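Local coordinates for protein aldehyde dehydrogenase (Listeria monocytogenes, PDB 3K9D) that probably oxidises an aldehyde with NAD or NADP as the electron acceptor, as a member of the aldehyde dehydrogenase family, at residues A[6-18]-A[173-186]. Residues are numbered along the deposited sequence; the frame is centred on the assembly and turned at random.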
loop_
_atom_site.group_PDB
_atom_site.type_symbol
_atom_site.label_atom_id
_atom_site.label_comp_id
_atom_site.label_asym_id
_atom_site.label_seq_id
_atom_site.Cartn_x
_atom_site.Cartn_y
_atom_site.Cartn_z
ATOM N N LYS A 6 -15.766 -27.167 14.704
ATOM C CA LYS A 6 -15.325 -25.854 15.149
ATOM C C LYS A 6 -14.798 -25.002 14.006
ATOM O O LYS A 6 -15.079 -23.802 13.945
ATOM C CB LYS A 6 -14.254 -25.995 16.240
ATOM C CG LYS A 6 -14.076 -24.738 17.073
ATOM C CD LYS A 6 -13.044 -24.899 18.182
ATOM C CE LYS A 6 -11.654 -24.485 17.732
ATOM N NZ LYS A 6 -10.821 -24.010 18.869
ATOM N N ASP A 7 -14.040 -25.629 13.108
ATOM C CA ASP A 7 -13.443 -24.928 11.974
ATOM C C ASP A 7 -14.503 -24.418 10.978
ATOM O O ASP A 7 -14.429 -23.285 10.516
ATOM C CB ASP A 7 -12.349 -25.784 11.293
ATOM C CG ASP A 7 -12.856 -27.143 10.765
ATOM O OD1 ASP A 7 -13.770 -27.767 11.351
ATOM O OD2 ASP A 7 -12.294 -27.605 9.749
ATOM N N LEU A 8 -15.514 -25.242 10.722
ATOM C CA LEU A 8 -16.589 -24.909 9.786
ATOM C C LEU A 8 -17.596 -23.918 10.360
ATOM O O LEU A 8 -18.098 -23.065 9.623
ATOM C CB LEU A 8 -17.292 -26.174 9.308
ATOM C CG LEU A 8 -16.404 -27.245 8.653
ATOM C CD1 LEU A 8 -17.191 -28.505 8.438
ATOM C CD2 LEU A 8 -15.738 -26.778 7.352
ATOM N N ARG A 9 -17.900 -24.038 11.656
ATOM C CA ARG A 9 -18.664 -22.997 12.371
ATOM C C ARG A 9 -17.948 -21.642 12.316
ATOM O O ARG A 9 -18.584 -20.614 12.101
ATOM C CB ARG A 9 -18.920 -23.386 13.833
ATOM C CG ARG A 9 -19.971 -24.463 14.045
ATOM C CD ARG A 9 -20.327 -24.573 15.534
ATOM N NE ARG A 9 -19.306 -25.254 16.341
ATOM C CZ ARG A 9 -18.435 -24.657 17.155
ATOM N NH1 ARG A 9 -18.417 -23.334 17.298
ATOM N NH2 ARG A 9 -17.567 -25.397 17.831
ATOM N N SER A 10 -16.625 -21.660 12.495
ATOM C CA SER A 10 -15.801 -20.452 12.453
ATOM C C SER A 10 -15.723 -19.786 11.070
ATOM O O SER A 10 -15.875 -18.567 10.985
ATOM C CB SER A 10 -14.407 -20.728 13.012
ATOM O OG SER A 10 -13.536 -19.619 12.847
ATOM N N ILE A 11 -15.480 -20.577 10.014
ATOM C CA ILE A 11 -15.575 -20.101 8.629
ATOM C C ILE A 11 -16.948 -19.462 8.344
ATOM O O ILE A 11 -17.031 -18.326 7.836
ATOM C CB ILE A 11 -15.323 -21.241 7.604
ATOM C CG1 ILE A 11 -13.879 -21.724 7.686
ATOM C CG2 ILE A 11 -15.606 -20.764 6.176
ATOM C CD1 ILE A 11 -13.652 -23.140 7.161
ATOM N N GLN A 12 -18.009 -20.193 8.684
ATOM C CA GLN A 12 -19.375 -19.686 8.537
ATOM C C GLN A 12 -19.551 -18.334 9.225
ATOM O O GLN A 12 -20.099 -17.404 8.632
ATOM C CB GLN A 12 -20.397 -20.680 9.093
ATOM C CG GLN A 12 -21.861 -20.292 8.798
ATOM C CD GLN A 12 -22.229 -20.471 7.333
ATOM O OE1 GLN A 12 -22.578 -21.570 6.910
ATOM N NE2 GLN A 12 -22.158 -19.394 6.557
ATOM N N GLU A 13 -19.032 -18.220 10.449
ATOM C CA GLU A 13 -19.186 -17.003 11.241
ATOM C C GLU A 13 -18.561 -15.809 10.551
ATOM O O GLU A 13 -19.167 -14.755 10.450
ATOM C CB GLU A 13 -18.565 -17.178 12.617
ATOM C CG GLU A 13 -19.121 -16.205 13.637
ATOM C CD GLU A 13 -18.188 -15.974 14.803
ATOM O OE1 GLU A 13 -17.199 -16.732 14.962
ATOM O OE2 GLU A 13 -18.452 -15.024 15.563
ATOM N N VAL A 14 -17.339 -16.005 10.071
ATOM C CA VAL A 14 -16.560 -14.985 9.384
ATOM C C VAL A 14 -17.249 -14.446 8.108
ATOM O O VAL A 14 -17.318 -13.236 7.899
ATOM C CB VAL A 14 -15.146 -15.537 9.113
ATOM C CG1 VAL A 14 -14.405 -14.681 8.143
ATOM C CG2 VAL A 14 -14.385 -15.639 10.429
ATOM N N ARG A 15 -17.768 -15.346 7.278
ATOM C CA ARG A 15 -18.612 -14.966 6.135
ATOM C C ARG A 15 -19.876 -14.169 6.537
ATOM O O ARG A 15 -20.230 -13.212 5.863
ATOM C CB ARG A 15 -19.016 -16.206 5.339
ATOM C CG ARG A 15 -17.848 -17.005 4.770
ATOM C CD ARG A 15 -18.367 -18.142 3.919
ATOM N NE ARG A 15 -17.348 -19.130 3.581
ATOM C CZ ARG A 15 -17.606 -20.313 3.016
ATOM N NH1 ARG A 15 -18.850 -20.672 2.751
ATOM N NH2 ARG A 15 -16.614 -21.150 2.726
ATOM N N ASN A 16 -20.524 -14.547 7.640
ATOM C CA ASN A 16 -21.676 -13.788 8.163
ATOM C C ASN A 16 -21.257 -12.395 8.638
ATOM O O ASN A 16 -21.875 -11.399 8.278
ATOM C CB ASN A 16 -22.380 -14.540 9.301
ATOM C CG ASN A 16 -22.984 -15.860 8.855
ATOM O OD1 ASN A 16 -23.335 -16.040 7.692
ATOM N ND2 ASN A 16 -23.114 -16.790 9.790
ATOM N N LEU A 17 -20.189 -12.352 9.425
ATOM C CA LEU A 17 -19.601 -11.110 9.929
ATOM C C LEU A 17 -19.146 -10.136 8.837
ATOM O O LEU A 17 -19.380 -8.940 8.937
ATOM C CB LEU A 17 -18.427 -11.434 10.877
ATOM C CG LEU A 17 -18.784 -12.107 12.212
ATOM C CD1 LEU A 17 -17.527 -12.520 12.959
ATOM C CD2 LEU A 17 -19.640 -11.211 13.069
ATOM N N ILE A 18 -18.494 -10.656 7.799
ATOM C CA ILE A 18 -18.100 -9.845 6.643
ATOM C C ILE A 18 -19.329 -9.286 5.884
ATOM O O ILE A 18 -19.370 -8.099 5.549
ATOM C CB ILE A 18 -17.147 -10.641 5.711
ATOM C CG1 ILE A 18 -15.760 -10.741 6.343
ATOM C CG2 ILE A 18 -17.047 -10.004 4.319
ATOM C CD1 ILE A 18 -14.914 -11.794 5.719
ATOM N N SER A 173 -17.344 -5.626 14.587
ATOM C CA SER A 173 -17.588 -6.996 15.005
ATOM C C SER A 173 -16.297 -7.759 15.270
ATOM O O SER A 173 -15.206 -7.261 15.001
ATOM C CB SER A 173 -18.477 -7.729 13.980
ATOM O OG SER A 173 -17.838 -7.820 12.710
ATOM N N CYS A 174 -16.434 -8.978 15.780
ATOM C CA CYS A 174 -15.292 -9.792 16.146
ATOM C C CYS A 174 -15.687 -11.250 16.037
ATOM O O CYS A 174 -16.795 -11.614 16.450
ATOM C CB CYS A 174 -14.893 -9.477 17.600
ATOM S SG CYS A 174 -13.343 -10.198 18.197
ATOM N N MET A 175 -14.797 -12.068 15.468
ATOM C CA MET A 175 -14.905 -13.534 15.540
ATOM C C MET A 175 -14.995 -13.976 17.005
ATOM O O MET A 175 -14.211 -13.524 17.851
ATOM C CB MET A 175 -13.682 -14.204 14.901
ATOM C CG MET A 175 -13.409 -13.831 13.438
ATOM S SD MET A 175 -11.777 -14.322 12.876
ATOM C CE MET A 175 -11.815 -16.058 13.318
ATOM N N THR A 176 -15.948 -14.859 17.294
ATOM C CA THR A 176 -16.178 -15.344 18.651
ATOM C C THR A 176 -15.520 -16.702 18.871
ATOM O O THR A 176 -15.339 -17.136 20.017
ATOM C CB THR A 176 -17.680 -15.428 18.975
ATOM O OG1 THR A 176 -18.315 -16.359 18.087
ATOM C CG2 THR A 176 -18.327 -14.056 18.826
ATOM N N VAL A 177 -15.180 -17.355 17.757
ATOM C CA VAL A 177 -14.483 -18.643 17.723
ATOM C C VAL A 177 -13.161 -18.492 16.935
ATOM O O VAL A 177 -13.164 -18.505 15.692
ATOM C CB VAL A 177 -15.361 -19.749 17.049
ATOM C CG1 VAL A 177 -14.658 -21.103 17.101
ATOM C CG2 VAL A 177 -16.743 -19.843 17.685
ATOM N N PRO A 178 -12.025 -18.348 17.650
ATOM C CA PRO A 178 -10.742 -18.176 16.970
ATOM C C PRO A 178 -10.245 -19.482 16.366
ATOM O O PRO A 178 -10.025 -20.450 17.090
ATOM C CB PRO A 178 -9.787 -17.717 18.089
ATOM C CG PRO A 178 -10.595 -17.593 19.314
ATOM C CD PRO A 178 -11.872 -18.348 19.114
ATOM N N THR A 179 -10.120 -19.516 15.040
ATOM C CA THR A 179 -9.478 -20.635 14.351
ATOM C C THR A 179 -8.559 -20.064 13.287
ATOM O O THR A 179 -8.776 -18.944 12.805
ATOM C CB THR A 179 -10.482 -21.663 13.708
ATOM O OG1 THR A 179 -11.159 -21.089 12.582
ATOM C CG2 THR A 179 -11.512 -22.169 14.710
ATOM N N ILE A 180 -7.527 -20.822 12.928
ATOM C CA ILE A 180 -6.675 -20.444 11.801
ATOM C C ILE A 180 -7.456 -20.528 10.464
ATOM O O ILE A 180 -7.164 -19.783 9.530
ATOM C CB ILE A 180 -5.341 -21.247 11.741
ATOM C CG1 ILE A 180 -5.570 -22.718 11.372
ATOM C CG2 ILE A 180 -4.566 -21.123 13.060
ATOM C CD1 ILE A 180 -4.539 -23.267 10.383
ATOM N N GLN A 181 -8.449 -21.418 10.400
ATOM C CA GLN A 181 -9.300 -21.578 9.209
ATOM C C GLN A 181 -10.246 -20.384 9.073
ATOM O O GLN A 181 -10.571 -19.964 7.965
ATOM C CB GLN A 181 -10.129 -22.870 9.285
ATOM C CG GLN A 181 -9.338 -24.187 9.148
ATOM C CD GLN A 181 -8.965 -24.817 10.489
ATOM O OE1 GLN A 181 -9.248 -24.271 11.552
ATOM N NE2 GLN A 181 -8.316 -25.964 10.435
ATOM N N GLY A 182 -10.687 -19.850 10.211
ATOM C CA GLY A 182 -11.571 -18.689 10.231
ATOM C C GLY A 182 -10.854 -17.404 9.877
ATOM O O GLY A 182 -11.393 -16.570 9.154
ATOM N N THR A 183 -9.643 -17.245 10.395
ATOM C CA THR A 183 -8.811 -16.070 10.123
ATOM C C THR A 183 -8.285 -16.081 8.677
ATOM O O THR A 183 -8.109 -15.023 8.071
ATOM C CB THR A 183 -7.629 -15.975 11.113
ATOM O OG1 THR A 183 -8.136 -15.830 12.448
ATOM C CG2 THR A 183 -6.746 -14.778 10.782
ATOM N N ASP A 184 -8.034 -17.272 8.141
ATOM C CA ASP A 184 -7.711 -17.421 6.708
ATOM C C ASP A 184 -8.862 -16.946 5.816
ATOM O O ASP A 184 -8.634 -16.296 4.794
ATOM C CB ASP A 184 -7.390 -18.874 6.356
ATOM C CG ASP A 184 -6.935 -19.031 4.907
ATOM O OD1 ASP A 184 -5.837 -18.541 4.584
ATOM O OD2 ASP A 184 -7.673 -19.628 4.100
ATOM N N GLN A 185 -10.085 -17.290 6.207
ATOM C CA GLN A 185 -11.286 -16.889 5.479
ATOM C C GLN A 185 -11.461 -15.374 5.555
ATOM O O GLN A 185 -11.772 -14.738 4.551
ATOM C CB GLN A 185 -12.537 -17.636 5.996
ATOM C CG GLN A 185 -13.888 -17.212 5.375
ATOM C CD GLN A 185 -13.982 -17.431 3.851
ATOM O OE1 GLN A 185 -14.537 -18.415 3.400
ATOM N NE2 GLN A 185 -13.449 -16.499 3.071
ATOM N N LEU A 186 -11.211 -14.796 6.730
ATOM C CA LEU A 186 -11.283 -13.339 6.909
ATOM C C LEU A 186 -10.321 -12.592 6.007
ATOM O O LEU A 186 -10.687 -11.577 5.407
ATOM C CB LEU A 186 -11.046 -12.931 8.370
ATOM C CG LEU A 186 -11.052 -11.420 8.687
ATOM C CD1 LEU A 186 -12.437 -10.757 8.439
ATOM C CD2 LEU A 186 -10.599 -11.139 10.114
HETATM O O HOH W 1 -15.013 -17.433 13.781
HETATM O O HOH W 2 -20.229 -7.531 11.023
#
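Val-14 packs its two methyls against different parts of 173-186. CG1, anti to the backbone N (chi1 167°), lies against Leu-186 CB on the facing helix. CG2 reaches Met-175 CG at 3.6 Å. A short branched residue suits this place, filling the angle between helix and loop, where the flexible Met-175 chain bends round to put its CE near Ser-10. One turn on, Ile-18 CD1 meets Leu-186 CD1, and Leu-17 rests on the backbone of Cys-174 and Met-175.

The helices run nearly parallel, 25° apart, and come closest where Ile-11 faces Gly-182, their CA atoms 4.5 Å apart. Having no side chain, Gly-182 leaves room for Ser-10 OG, which lies 3.4 Å from its CA. That small hydroxyl shares a 2.8 Å hydrogen bond with Thr-179 OG1, the N-cap that accepts from Gly-182 N, so the start of the second helix is tied to the first.

Beyond it, the long arm of Glu-13 brings a carboxylate to the loop. OE2 takes two bonds from Thr-176: the backbone N arrives on the syn lone pair at 3.0 Å, whereas OG1 comes 49° out of the carboxylate plane. A water links Ser-10 OG, Glu-13 OE1 and Val-177 O. Along the other border, exposed Arg-15, extended from CG to NE, is long enough to span to bent Gln-185: NE donates to OE1 at 2.9 Å, in the guanidinium plane but above the carbonyl plane.

The contact thus lays the N-terminal helix 6-28 over a strand-loop-helix unit, consistent with the Rossmann-like cofactor-binding domain of aldehyde dehydrogenases. Strand 172-174 pairs in parallel with 138-143, whose Val-140 touches Leu-17; Cys-174 faces helix 148-164, and Leu-186 reaches Ala-113 of strand 102-116.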